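Local coordinates for haloacid dehalogenase domain protein hydrolase (Planctomyces limnophilus, PDB 4OVY), which probably acts as a metal-dependent hydrolase of the haloacid dehalogenase superfamily, perhaps a phosphatase, and binds calcium in the crystal, at residues E181-E193 with L201-Q213. Sequence-based numbering, arbitrary orientation.
Sequences EQVIGSSVKLKYE and LVRLAELNFIDDQ. With EDO (1,2-ethanediol), chain D; EDO (1,2-ethanediol), chain I; EDO (1,2-ethanediol), chain H.
Ser187 and Asn208 meet through both backbone and side chain. Asn208 ND2 donates to Ser187 OG at 2.9 Å, with the hydroxyl close to the amide plane. The serine hydroxyl in turn donates a hydrogen bond to O2 of an ethanediol, 2.6 Å from OG. ND2 also donates to a second ethanediol. With chi1 at -177°, CG trans to the backbone N, the Asn208 amide reaches Ser187 OG. Asn208 OD1 takes a bond from a water that Lys189 NZ holds weakly. With an alanine here, Ser187 OG would probably lose its amide donor and Lys189 its water link.

Ser187 O accepts from Asn208 N at 2.9 Å and Phe209 N at 3.2 Å. Both residues thus face Ser187, a classic beta bulge; their N-H groups reach its O from the same face of the carbonyl plane. Val188 CG2 sits 3.8 Å above the centre of the Arg203 guanidinium. Phe115 makes a cation-pi contact with this arginine, and His107 O binds its NE. Lys189 CE lies 3.2 Å from Glu206 OE2, but Lys189 NZ stays 4.5 Å from Glu206 OE2, beyond a salt bridge. Leu190 CD1 packs on Leu201 CB, and paired backbone bonds join Lys191 to Val202.

At the other end Asp211 N donates almost straight (169°) to Ser186 OG, which also bonds Gly162 O. The long strand 183-195 thus pairs with 198-204 in a hairpin, then, past the inverse gamma turn at Ala205, with 207-209. Val188 O accepts from Gln222 of the second subunit. Gly185 N and O and Ser187 OG all hydrogen-bond the first ethanediol, probably from the crystallisation liquor. This strand edge therefore presents polar groups able to hold a small hydroxyl compound, with the Asp211 side chain about 10 Å from the calcium ion.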
loop_
_atom_site.group_PDB
_atom_site.type_symbol
_atom_site.label_atom_id
_atom_site.label_comp_id
_atom_site.label_asym_id
_atom_site.label_seq_id
_atom_site.Cartn_x
_atom_site.Cartn_y
_atom_site.Cartn_z
ATOM N N GLU A 181 6.594 -1.512 3.015
ATOM C CA GLU A 181 5.669 -1.037 1.976
ATOM C C GLU A 181 5.276 -2.114 0.949
ATOM O O GLU A 181 4.428 -1.864 0.097
ATOM C CB GLU A 181 6.201 0.231 1.279
ATOM C CG GLU A 181 7.454 0.057 0.415
ATOM C CD GLU A 181 8.763 0.173 1.182
ATOM O OE1 GLU A 181 8.780 0.047 2.438
ATOM O OE2 GLU A 181 9.792 0.393 0.507
ATOM N N GLN A 182 5.890 -3.295 1.026
ATOM C CA GLN A 182 5.559 -4.409 0.144
ATOM C C GLN A 182 5.001 -5.603 0.912
ATOM O O GLN A 182 5.014 -6.735 0.420
ATOM C CB GLN A 182 6.786 -4.802 -0.686
ATOM C CG GLN A 182 7.120 -3.723 -1.694
ATOM C CD GLN A 182 8.358 -3.983 -2.525
ATOM O OE1 GLN A 182 8.816 -5.119 -2.707
ATOM N NE2 GLN A 182 8.888 -2.924 -3.058
ATOM N N VAL A 183 4.514 -5.338 2.122
ATOM C CA VAL A 183 3.843 -6.344 2.930
ATOM C C VAL A 183 2.370 -5.951 2.989
ATOM O O VAL A 183 2.037 -4.821 3.345
ATOM C CB VAL A 183 4.417 -6.424 4.356
ATOM C CG1 VAL A 183 3.643 -7.456 5.180
ATOM C CG2 VAL A 183 5.903 -6.765 4.321
ATOM N N ILE A 184 1.505 -6.877 2.600
ATOM C CA ILE A 184 0.065 -6.690 2.649
ATOM C C ILE A 184 -0.477 -7.765 3.572
ATOM O O ILE A 184 -0.113 -8.939 3.457
ATOM C CB ILE A 184 -0.559 -6.815 1.247
ATOM C CG1 ILE A 184 -0.067 -5.678 0.352
ATOM C CG2 ILE A 184 -2.079 -6.797 1.304
ATOM C CD1 ILE A 184 -0.386 -5.881 -1.116
ATOM N N GLY A 185 -1.330 -7.361 4.502
ATOM C CA GLY A 185 -1.850 -8.285 5.490
ATOM C C GLY A 185 -3.152 -7.803 6.095
ATOM O O GLY A 185 -3.740 -6.814 5.646
ATOM N N SER A 186 -3.603 -8.511 7.114
ATOM C CA SER A 186 -4.785 -8.083 7.860
ATOM C C SER A 186 -4.374 -6.978 8.831
ATOM O O SER A 186 -3.218 -6.902 9.241
ATOM C CB SER A 186 -5.400 -9.257 8.614
ATOM O OG SER A 186 -5.866 -10.248 7.718
ATOM N N SER A 187 -5.320 -6.127 9.205
ATOM C CA SER A 187 -5.001 -4.967 10.033
ATOM C C SER A 187 -6.174 -4.498 10.900
ATOM O O SER A 187 -7.338 -4.801 10.623
ATOM C CB SER A 187 -4.518 -3.810 9.142
ATOM O OG SER A 187 -5.496 -3.455 8.168
ATOM N N VAL A 188 -5.833 -3.781 11.966
ATOM C CA VAL A 188 -6.799 -3.002 12.747
ATOM C C VAL A 188 -6.712 -1.547 12.320
ATOM O O VAL A 188 -5.739 -1.135 11.672
ATOM C CB VAL A 188 -6.538 -3.083 14.266
ATOM C CG1 VAL A 188 -6.600 -4.528 14.737
ATOM C CG2 VAL A 188 -5.201 -2.436 14.656
ATOM N N LYS A 189 -7.723 -0.767 12.688
ATOM C CA LYS A 189 -7.711 0.657 12.414
ATOM C C LYS A 189 -6.729 1.379 13.333
ATOM O O LYS A 189 -6.437 0.920 14.441
ATOM C CB LYS A 189 -9.109 1.257 12.559
ATOM C CG LYS A 189 -10.088 0.782 11.497
ATOM C CD LYS A 189 -11.362 1.605 11.524
ATOM C CE LYS A 189 -12.460 0.960 10.694
ATOM N NZ LYS A 189 -12.084 0.888 9.262
ATOM N N LEU A 190 -6.213 2.496 12.834
ATOM C CA LEU A 190 -5.326 3.373 13.588
ATOM C C LEU A 190 -5.948 4.748 13.767
ATOM O O LEU A 190 -6.792 5.163 12.983
ATOM C CB LEU A 190 -3.998 3.535 12.854
ATOM C CG LEU A 190 -3.167 2.267 12.670
ATOM C CD1 LEU A 190 -1.953 2.570 11.800
ATOM C CD2 LEU A 190 -2.750 1.688 14.018
ATOM N N LYS A 191 -5.499 5.452 14.799
ATOM C CA LYS A 191 -5.902 6.834 15.053
ATOM C C LYS A 191 -4.634 7.655 15.292
ATOM O O LYS A 191 -3.735 7.204 15.998
ATOM C CB LYS A 191 -6.813 6.879 16.283
ATOM C CG LYS A 191 -7.169 8.272 16.780
ATOM C CD LYS A 191 -7.970 8.236 18.084
ATOM C CE LYS A 191 -7.164 7.666 19.248
ATOM N NZ LYS A 191 -7.849 7.781 20.573
ATOM N N TYR A 192 -4.565 8.844 14.700
ATOM C CA TYR A 192 -3.445 9.765 14.902
ATOM C C TYR A 192 -3.687 10.627 16.129
ATOM O O TYR A 192 -4.763 11.204 16.285
ATOM C CB TYR A 192 -3.298 10.679 13.686
ATOM C CG TYR A 192 -2.208 11.725 13.765
ATOM C CD1 TYR A 192 -0.881 11.393 13.524
ATOM C CD2 TYR A 192 -2.508 13.061 14.041
ATOM C CE1 TYR A 192 0.119 12.360 13.569
ATOM C CE2 TYR A 192 -1.514 14.024 14.089
ATOM C CZ TYR A 192 -0.199 13.663 13.849
ATOM O OH TYR A 192 0.794 14.622 13.893
ATOM N N GLU A 193 -2.681 10.739 16.988
ATOM C CA GLU A 193 -2.716 11.723 18.069
ATOM C C GLU A 193 -1.303 12.087 18.495
ATOM O O GLU A 193 -0.333 11.511 17.997
ATOM C CB GLU A 193 -3.535 11.216 19.262
ATOM C CG GLU A 193 -2.988 9.976 19.934
ATOM C CD GLU A 193 -3.832 9.515 21.115
ATOM O OE1 GLU A 193 -5.073 9.660 21.085
ATOM O OE2 GLU A 193 -3.245 8.993 22.082
ATOM N N LEU A 201 0.725 6.893 15.999
ATOM C CA LEU A 201 -0.467 6.173 15.565
ATOM C C LEU A 201 -0.812 5.166 16.646
ATOM O O LEU A 201 0.053 4.400 17.087
ATOM C CB LEU A 201 -0.252 5.441 14.241
ATOM C CG LEU A 201 -0.306 6.246 12.933
ATOM C CD1 LEU A 201 -1.546 7.134 12.838
ATOM C CD2 LEU A 201 0.949 7.069 12.739
ATOM N N VAL A 202 -2.083 5.171 17.046
ATOM C CA VAL A 202 -2.592 4.329 18.121
ATOM C C VAL A 202 -3.510 3.261 17.536
ATOM O O VAL A 202 -4.372 3.558 16.705
ATOM C CB VAL A 202 -3.377 5.179 19.145
ATOM C CG1 VAL A 202 -3.988 4.308 20.234
ATOM C CG2 VAL A 202 -2.458 6.224 19.751
ATOM N N ARG A 203 -3.326 2.026 17.991
ATOM C CA ARG A 203 -4.152 0.902 17.564
ATOM C C ARG A 203 -5.547 0.957 18.201
ATOM O O ARG A 203 -5.687 1.150 19.411
ATOM C CB ARG A 203 -3.479 -0.413 17.939
ATOM C CG ARG A 203 -2.127 -0.651 17.277
ATOM C CD ARG A 203 -1.438 -1.855 17.892
ATOM N NE ARG A 203 -2.332 -3.006 17.914
ATOM C CZ ARG A 203 -2.444 -3.919 16.954
ATOM N NH1 ARG A 203 -1.687 -3.874 15.860
ATOM N NH2 ARG A 203 -3.324 -4.908 17.104
ATOM N N LEU A 204 -6.571 0.780 17.377
ATOM C CA LEU A 204 -7.954 0.749 17.837
ATOM C C LEU A 204 -8.467 -0.685 17.965
ATOM O O LEU A 204 -7.904 -1.617 17.386
ATOM C CB LEU A 204 -8.837 1.529 16.872
ATOM C CG LEU A 204 -8.440 2.989 16.623
ATOM C CD1 LEU A 204 -9.420 3.624 15.651
ATOM C CD2 LEU A 204 -8.388 3.769 17.931
ATOM N N ALA A 205 -9.536 -0.851 18.738
ATOM C CA ALA A 205 -10.197 -2.143 18.889
ATOM C C ALA A 205 -11.251 -2.277 17.800
ATOM O O ALA A 205 -12.427 -2.507 18.072
ATOM C CB ALA A 205 -10.828 -2.256 20.275
ATOM N N GLU A 206 -10.809 -2.129 16.556
ATOM C CA GLU A 206 -11.688 -2.128 15.406
ATOM C C GLU A 206 -10.923 -2.731 14.237
ATOM O O GLU A 206 -9.768 -2.374 14.017
ATOM C CB GLU A 206 -12.093 -0.691 15.094
ATOM C CG GLU A 206 -13.419 -0.539 14.392
ATOM C CD GLU A 206 -13.744 0.913 14.089
ATOM O OE1 GLU A 206 -13.257 1.807 14.822
ATOM O OE2 GLU A 206 -14.478 1.157 13.107
ATOM N N LEU A 207 -11.557 -3.649 13.508
ATOM C CA LEU A 207 -10.938 -4.267 12.339
ATOM C C LEU A 207 -10.872 -3.274 11.188
ATOM O O LEU A 207 -11.810 -2.522 10.952
ATOM C CB LEU A 207 -11.728 -5.492 11.870
ATOM C CG LEU A 207 -11.695 -6.751 12.731
ATOM C CD1 LEU A 207 -12.563 -7.820 12.082
ATOM C CD2 LEU A 207 -10.263 -7.242 12.931
ATOM N N ASN A 208 -9.764 -3.298 10.464
ATOM C CA ASN A 208 -9.632 -2.518 9.247
ATOM C C ASN A 208 -9.832 -3.403 8.022
ATOM O O ASN A 208 -10.620 -3.078 7.136
ATOM C CB ASN A 208 -8.261 -1.838 9.199
ATOM C CG ASN A 208 -8.098 -0.949 7.984
ATOM O OD1 ASN A 208 -8.986 -0.172 7.662
ATOM N ND2 ASN A 208 -6.962 -1.059 7.302
ATOM N N PHE A 209 -9.116 -4.520 7.973
ATOM C CA PHE A 209 -9.127 -5.374 6.796
ATOM C C PHE A 209 -8.639 -6.781 7.105
ATOM O O PHE A 209 -7.689 -6.955 7.863
ATOM C CB PHE A 209 -8.262 -4.746 5.701
ATOM C CG PHE A 209 -8.374 -5.430 4.374
ATOM C CD1 PHE A 209 -9.512 -5.266 3.589
ATOM C CD2 PHE A 209 -7.343 -6.237 3.903
ATOM C CE1 PHE A 209 -9.616 -5.899 2.361
ATOM C CE2 PHE A 209 -7.446 -6.869 2.675
ATOM C CZ PHE A 209 -8.580 -6.699 1.906
ATOM N N ILE A 210 -9.311 -7.772 6.507
ATOM C CA ILE A 210 -8.928 -9.171 6.585
ATOM C C ILE A 210 -8.491 -9.618 5.190
ATOM O O ILE A 210 -9.299 -9.689 4.259
ATOM C CB ILE A 210 -10.096 -10.057 7.084
ATOM C CG1 ILE A 210 -10.582 -9.585 8.459
ATOM C CG2 ILE A 210 -9.688 -11.524 7.125
ATOM C CD1 ILE A 210 -9.505 -9.500 9.528
ATOM N N ASP A 211 -7.205 -9.929 5.065
ATOM C CA ASP A 211 -6.560 -10.178 3.778
ATOM C C ASP A 211 -6.445 -11.677 3.479
ATOM O O ASP A 211 -5.335 -12.221 3.356
ATOM C CB ASP A 211 -5.168 -9.539 3.796
ATOM C CG ASP A 211 -4.456 -9.633 2.458
ATOM O OD1 ASP A 211 -5.081 -9.285 1.435
ATOM O OD2 ASP A 211 -3.265 -10.034 2.442
ATOM N N ASP A 212 -7.591 -12.341 3.352
ATOM C CA ASP A 212 -7.611 -13.771 3.052
ATOM C C ASP A 212 -8.736 -14.117 2.086
ATOM O O ASP A 212 -9.715 -13.367 1.963
ATOM C CB ASP A 212 -7.742 -14.581 4.344
ATOM C CG ASP A 212 -7.245 -16.030 4.204
ATOM O OD1 ASP A 212 -6.559 -16.370 3.214
ATOM O OD2 ASP A 212 -7.547 -16.833 5.104
ATOM N N GLN A 213 -8.576 -15.246 1.399
ATOM C CA GLN A 213 -9.562 -15.743 0.433
ATOM C C GLN A 213 -9.849 -14.659 -0.615
ATOM O O GLN A 213 -8.912 -14.125 -1.205
ATOM C CB GLN A 213 -10.829 -16.231 1.159
ATOM C CG GLN A 213 -10.553 -17.209 2.285
ATOM C CD GLN A 213 -11.792 -17.497 3.104
ATOM O OE1 GLN A 213 -12.763 -18.068 2.606
ATOM N NE2 GLN A 213 -11.766 -17.106 4.367
HETATM C C1 EDO D . -3.943 -4.455 3.571
HETATM O O1 EDO D . -2.540 -4.550 3.860
HETATM C C2 EDO D . -4.687 -3.690 4.669
HETATM O O2 EDO D . -4.530 -4.315 5.946
HETATM C C1 EDO I . -5.773 1.542 5.416
HETATM O O1 EDO I . -5.615 0.180 4.988
HETATM C C2 EDO I . -6.344 2.353 4.277
HETATM O O2 EDO I . -7.486 1.666 3.753
HETATM C C1 EDO H . -2.859 -16.805 8.651
HETATM O O1 EDO H . -2.072 -17.172 7.506
HETATM C C2 EDO H . -4.330 -17.112 8.399
HETATM O O2 EDO H . -4.689 -16.735 7.064
HETATM O O HOH W 1 -9.890 2.449 7.397
#